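Local coordinates for SusD superfamily protein (Bacteroides vulgatus ATCC 8482, PDB 3JQ0) that probably takes part in binding nutrients, likely glycans, at the outer membrane, its own ligand not being established, at residues K251-R262 / R353-I361. Sequence-based numbering, arbitrary orientation.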
loop_
_atom_site.group_PDB
_atom_site.type_symbol
_atom_site.label_atom_id
_atom_site.label_comp_id
_atom_site.label_asym_id
_atom_site.label_seq_id
_atom_site.Cartn_x
_atom_site.Cartn_y
_atom_site.Cartn_z
ATOM N N LYS A 251 10.823 -12.169 13.602
ATOM C CA LYS A 251 10.744 -12.860 14.874
ATOM C C LYS A 251 11.467 -12.035 15.958
ATOM O O LYS A 251 12.575 -11.554 15.774
ATOM C CB LYS A 251 11.393 -14.241 14.715
ATOM C CG LYS A 251 11.303 -15.180 15.929
ATOM C CD LYS A 251 12.185 -16.425 15.706
ATOM C CE LYS A 251 12.244 -17.394 16.888
ATOM N NZ LYS A 251 13.185 -18.463 16.473
ATOM N N ASP A 252 10.797 -11.799 17.065
ATOM C CA ASP A 252 11.370 -11.071 18.207
ATOM C C ASP A 252 11.716 -9.637 17.844
ATOM O O ASP A 252 12.548 -8.994 18.518
ATOM C CB ASP A 252 12.594 -11.814 18.824
ATOM C CG ASP A 252 12.238 -13.233 19.312
ATOM O OD1 ASP A 252 11.112 -13.425 19.803
ATOM O OD2 ASP A 252 13.073 -14.148 19.153
ATOM N N GLU A 253 11.073 -9.101 16.801
ATOM C CA GLU A 253 11.230 -7.694 16.421
ATOM C C GLU A 253 9.878 -7.012 16.228
ATOM O O GLU A 253 9.557 -6.051 16.935
ATOM C CB GLU A 253 12.027 -7.571 15.164
ATOM C CG GLU A 253 13.460 -8.032 15.250
ATOM C CD GLU A 253 14.156 -7.838 13.921
ATOM O OE1 GLU A 253 13.994 -8.742 13.054
ATOM O OE2 GLU A 253 14.841 -6.781 13.752
ATOM N N TYR A 254 9.078 -7.478 15.279
ATOM C CA TYR A 254 7.740 -6.924 15.098
ATOM C C TYR A 254 6.954 -7.889 14.238
ATOM O O TYR A 254 7.466 -8.406 13.248
ATOM C CB TYR A 254 7.813 -5.544 14.391
ATOM C CG TYR A 254 6.671 -4.657 14.675
ATOM C CD1 TYR A 254 6.582 -4.031 15.929
ATOM C CD2 TYR A 254 5.715 -4.334 13.713
ATOM C CE1 TYR A 254 5.557 -3.210 16.259
ATOM C CE2 TYR A 254 4.683 -3.458 14.044
ATOM C CZ TYR A 254 4.613 -2.903 15.316
ATOM O OH TYR A 254 3.559 -2.039 15.630
ATOM N N GLU A 255 5.706 -8.117 14.596
ATOM C CA GLU A 255 4.826 -8.915 13.740
ATOM C C GLU A 255 4.320 -8.016 12.620
ATOM O O GLU A 255 4.114 -6.819 12.837
ATOM C CB GLU A 255 3.641 -9.442 14.582
ATOM C CG GLU A 255 2.772 -10.386 13.801
ATOM C CD GLU A 255 1.588 -10.968 14.544
ATOM O OE1 GLU A 255 1.474 -10.794 15.766
ATOM O OE2 GLU A 255 0.731 -11.566 13.830
HETATM N N MSE A 256 4.080 -8.542 11.428
HETATM C CA MSE A 256 3.567 -7.691 10.381
HETATM C C MSE A 256 2.278 -6.989 10.832
HETATM O O MSE A 256 1.364 -7.599 11.421
HETATM C CB MSE A 256 3.372 -8.485 9.098
HETATM C CG MSE A 256 3.032 -7.580 7.941
HETATM SE SE MSE A 256 2.979 -8.429 6.213
HETATM C CE MSE A 256 1.083 -8.064 5.796
ATOM N N TRP A 257 2.224 -5.676 10.593
ATOM C CA TRP A 257 1.120 -4.830 10.979
ATOM C C TRP A 257 0.856 -4.838 12.499
ATOM O O TRP A 257 -0.253 -4.550 12.934
ATOM C CB TRP A 257 -0.161 -5.141 10.210
ATOM C CG TRP A 257 -0.118 -4.889 8.728
ATOM C CD1 TRP A 257 0.925 -4.507 7.944
ATOM C CD2 TRP A 257 -1.238 -5.061 7.854
ATOM N NE1 TRP A 257 0.512 -4.456 6.638
ATOM C CE2 TRP A 257 -0.804 -4.789 6.564
ATOM C CE3 TRP A 257 -2.561 -5.436 8.058
ATOM C CZ2 TRP A 257 -1.627 -4.922 5.454
ATOM C CZ3 TRP A 257 -3.393 -5.539 6.984
ATOM C CH2 TRP A 257 -2.917 -5.308 5.690
ATOM N N GLY A 258 1.872 -5.202 13.303
ATOM C CA GLY A 258 1.689 -5.265 14.735
ATOM C C GLY A 258 0.623 -6.236 15.184
ATOM O O GLY A 258 0.063 -6.084 16.251
ATOM N N GLY A 259 0.385 -7.273 14.382
ATOM C CA GLY A 259 -0.639 -8.267 14.647
ATOM C C GLY A 259 -1.950 -8.042 13.923
ATOM O O GLY A 259 -2.779 -8.952 13.951
ATOM N N TYR A 260 -2.148 -6.871 13.325
ATOM C CA TYR A 260 -3.410 -6.520 12.711
ATOM C C TYR A 260 -3.640 -7.174 11.357
ATOM O O TYR A 260 -4.745 -7.094 10.839
ATOM C CB TYR A 260 -3.604 -4.988 12.662
ATOM C CG TYR A 260 -3.752 -4.387 14.051
ATOM C CD1 TYR A 260 -4.948 -4.520 14.762
ATOM C CD2 TYR A 260 -2.711 -3.748 14.674
ATOM C CE1 TYR A 260 -5.084 -3.995 16.073
ATOM C CE2 TYR A 260 -2.843 -3.212 15.977
ATOM C CZ TYR A 260 -4.020 -3.375 16.672
ATOM O OH TYR A 260 -4.169 -2.873 17.943
ATOM N N TYR A 261 -2.620 -7.774 10.758
ATOM C CA TYR A 261 -2.830 -8.599 9.538
ATOM C C TYR A 261 -3.533 -9.889 9.951
ATOM O O TYR A 261 -4.652 -10.190 9.537
ATOM C CB TYR A 261 -1.520 -8.818 8.800
ATOM C CG TYR A 261 -1.661 -9.635 7.551
ATOM C CD1 TYR A 261 -2.131 -9.033 6.383
ATOM C CD2 TYR A 261 -1.367 -10.968 7.514
ATOM C CE1 TYR A 261 -2.261 -9.707 5.196
ATOM C CE2 TYR A 261 -1.524 -11.683 6.311
ATOM C CZ TYR A 261 -1.960 -11.008 5.143
ATOM O OH TYR A 261 -2.073 -11.672 3.933
ATOM N N ARG A 262 -2.878 -10.625 10.845
ATOM C CA ARG A 262 -3.443 -11.842 11.422
ATOM C C ARG A 262 -4.832 -11.588 12.009
ATOM O O ARG A 262 -5.745 -12.395 11.831
ATOM C CB ARG A 262 -2.506 -12.311 12.537
ATOM C CG ARG A 262 -2.996 -13.485 13.346
ATOM C CD ARG A 262 -1.946 -14.059 14.257
ATOM N NE ARG A 262 -1.325 -13.040 15.084
ATOM C CZ ARG A 262 -1.758 -12.628 16.261
ATOM N NH1 ARG A 262 -2.812 -13.192 16.827
ATOM N NH2 ARG A 262 -1.124 -11.659 16.912
ATOM N N ARG A 353 0.675 -20.465 11.894
ATOM C CA ARG A 353 1.548 -19.646 11.073
ATOM C C ARG A 353 1.905 -18.337 11.791
ATOM O O ARG A 353 1.070 -17.771 12.472
ATOM C CB ARG A 353 0.844 -19.340 9.756
ATOM C CG ARG A 353 1.750 -18.881 8.634
ATOM C CD ARG A 353 2.620 -19.994 8.054
ATOM N NE ARG A 353 1.867 -21.093 7.479
ATOM C CZ ARG A 353 1.271 -21.068 6.281
ATOM N NH1 ARG A 353 1.270 -19.972 5.529
ATOM N NH2 ARG A 353 0.598 -22.126 5.858
ATOM N N SER A 354 3.141 -17.908 11.598
ATOM C CA SER A 354 3.615 -16.642 12.127
ATOM C C SER A 354 3.722 -15.623 11.000
ATOM O O SER A 354 4.478 -15.824 10.037
ATOM C CB SER A 354 4.972 -16.841 12.802
ATOM O OG SER A 354 4.847 -17.712 13.940
ATOM N N PHE A 355 2.978 -14.531 11.113
ATOM C CA PHE A 355 2.917 -13.496 10.064
ATOM C C PHE A 355 4.020 -12.482 10.244
ATOM O O PHE A 355 3.813 -11.364 10.752
ATOM C CB PHE A 355 1.496 -12.914 10.019
ATOM C CG PHE A 355 0.507 -13.939 9.550
ATOM C CD1 PHE A 355 0.404 -14.251 8.208
ATOM C CD2 PHE A 355 -0.261 -14.667 10.433
ATOM C CE1 PHE A 355 -0.461 -15.209 7.731
ATOM C CE2 PHE A 355 -1.188 -15.639 9.964
ATOM C CZ PHE A 355 -1.251 -15.905 8.611
ATOM N N LEU A 356 5.197 -12.925 9.804
ATOM C CA LEU A 356 6.460 -12.204 9.990
ATOM C C LEU A 356 7.058 -11.724 8.684
ATOM O O LEU A 356 8.233 -11.381 8.639
ATOM C CB LEU A 356 7.434 -13.097 10.748
ATOM C CG LEU A 356 6.976 -13.525 12.138
ATOM C CD1 LEU A 356 8.038 -14.513 12.759
ATOM C CD2 LEU A 356 6.760 -12.359 13.062
ATOM N N ASP A 357 6.241 -11.669 7.622
ATOM C CA ASP A 357 6.713 -11.132 6.361
ATOM C C ASP A 357 7.049 -9.659 6.496
ATOM O O ASP A 357 6.442 -8.940 7.296
ATOM C CB ASP A 357 5.635 -11.229 5.276
ATOM C CG ASP A 357 5.359 -12.639 4.877
ATOM O OD1 ASP A 357 6.284 -13.309 4.385
ATOM O OD2 ASP A 357 4.178 -13.046 5.022
ATOM N N ASP A 358 7.996 -9.205 5.675
ATOM C CA ASP A 358 8.150 -7.778 5.481
ATOM C C ASP A 358 6.930 -7.207 4.757
ATOM O O ASP A 358 6.258 -7.928 4.026
ATOM C CB ASP A 358 9.403 -7.465 4.632
ATOM C CG ASP A 358 10.715 -7.693 5.369
ATOM O OD1 ASP A 358 10.702 -7.988 6.591
ATOM O OD2 ASP A 358 11.752 -7.545 4.672
ATOM N N PHE A 359 6.615 -5.941 4.979
ATOM C CA PHE A 359 5.493 -5.290 4.324
ATOM C C PHE A 359 5.997 -4.284 3.311
ATOM O O PHE A 359 6.560 -3.255 3.678
ATOM C CB PHE A 359 4.577 -4.585 5.304
ATOM C CG PHE A 359 3.384 -3.965 4.659
ATOM C CD1 PHE A 359 2.515 -4.752 3.914
ATOM C CD2 PHE A 359 3.132 -2.626 4.732
ATOM C CE1 PHE A 359 1.404 -4.226 3.330
ATOM C CE2 PHE A 359 1.989 -2.093 4.129
ATOM C CZ PHE A 359 1.132 -2.906 3.414
ATOM N N PRO A 360 5.884 -4.577 2.005
ATOM C CA PRO A 360 6.417 -3.632 1.001
ATOM C C PRO A 360 5.657 -2.315 1.017
ATOM O O PRO A 360 4.438 -2.308 1.127
ATOM C CB PRO A 360 6.189 -4.367 -0.329
ATOM C CG PRO A 360 5.977 -5.814 0.024
ATOM C CD PRO A 360 5.300 -5.779 1.375
ATOM N N ILE A 361 6.394 -1.225 0.869
ATOM C CA ILE A 361 5.846 0.130 0.677
ATOM C C ILE A 361 5.961 0.514 -0.779
ATOM O O ILE A 361 4.982 0.904 -1.436
ATOM C CB ILE A 361 6.490 1.160 1.627
ATOM C CG1 ILE A 361 6.231 0.803 3.098
ATOM C CG2 ILE A 361 6.039 2.571 1.283
ATOM C CD1 ILE A 361 4.801 0.880 3.518
HETATM O O HOH W 1 1.747 -14.117 13.661
#
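Selenomethionine Met256 runs from the carbonyl of Phe355, past that of Asp357, toward the ring of Phe359. Its backbone N donates a hydrogen bond to Phe355 O (2.9 Å, N-H...O angle 157°). From there CB sits 3.3 Å from Phe355 O, with Asp357 O next at 3.6 Å, CG passes the latter carbonyl, and SE rests 4.0 Å from Asp357 CB. In the conformer given, a bend at chi3 brings CE to 4.1 Å from Phe359 CD1 and, off-centre, over one face of Trp257 and of Tyr261; a second conformer makes this placement tentative. Asp357 points its carboxylate elsewhere, OD2 accepting from Gly344 N. The 353-361 segment leads into strand 359-363, antiparallel to strand 243-247, and the loop after strand 243-247, which includes 251-262, packs on the approach to strand 359-363, inside the SusD-family region. Trp257 meets Phe359 in a T-shaped stack, planes at 86°; Trp257 NE1 lies over the centre of the Phe359 ring, 3.4 Å from Phe359 CD1, and Phe31 stacks on the indole as well. An alanine in place of Phe359 would probably leave the indole N-H of Trp257 without the aromatic face it points at and open a gap beside it. Phe355 receives the edge of Tyr261 in an offset edge-to-face pair, planes 60° apart, while Arg262 CB reaches Phe355 CD2 at 3.9 Å. Arg262 grips Glu255 side-on, NE to OE2 and NH2 to OE1, both on syn lone pairs.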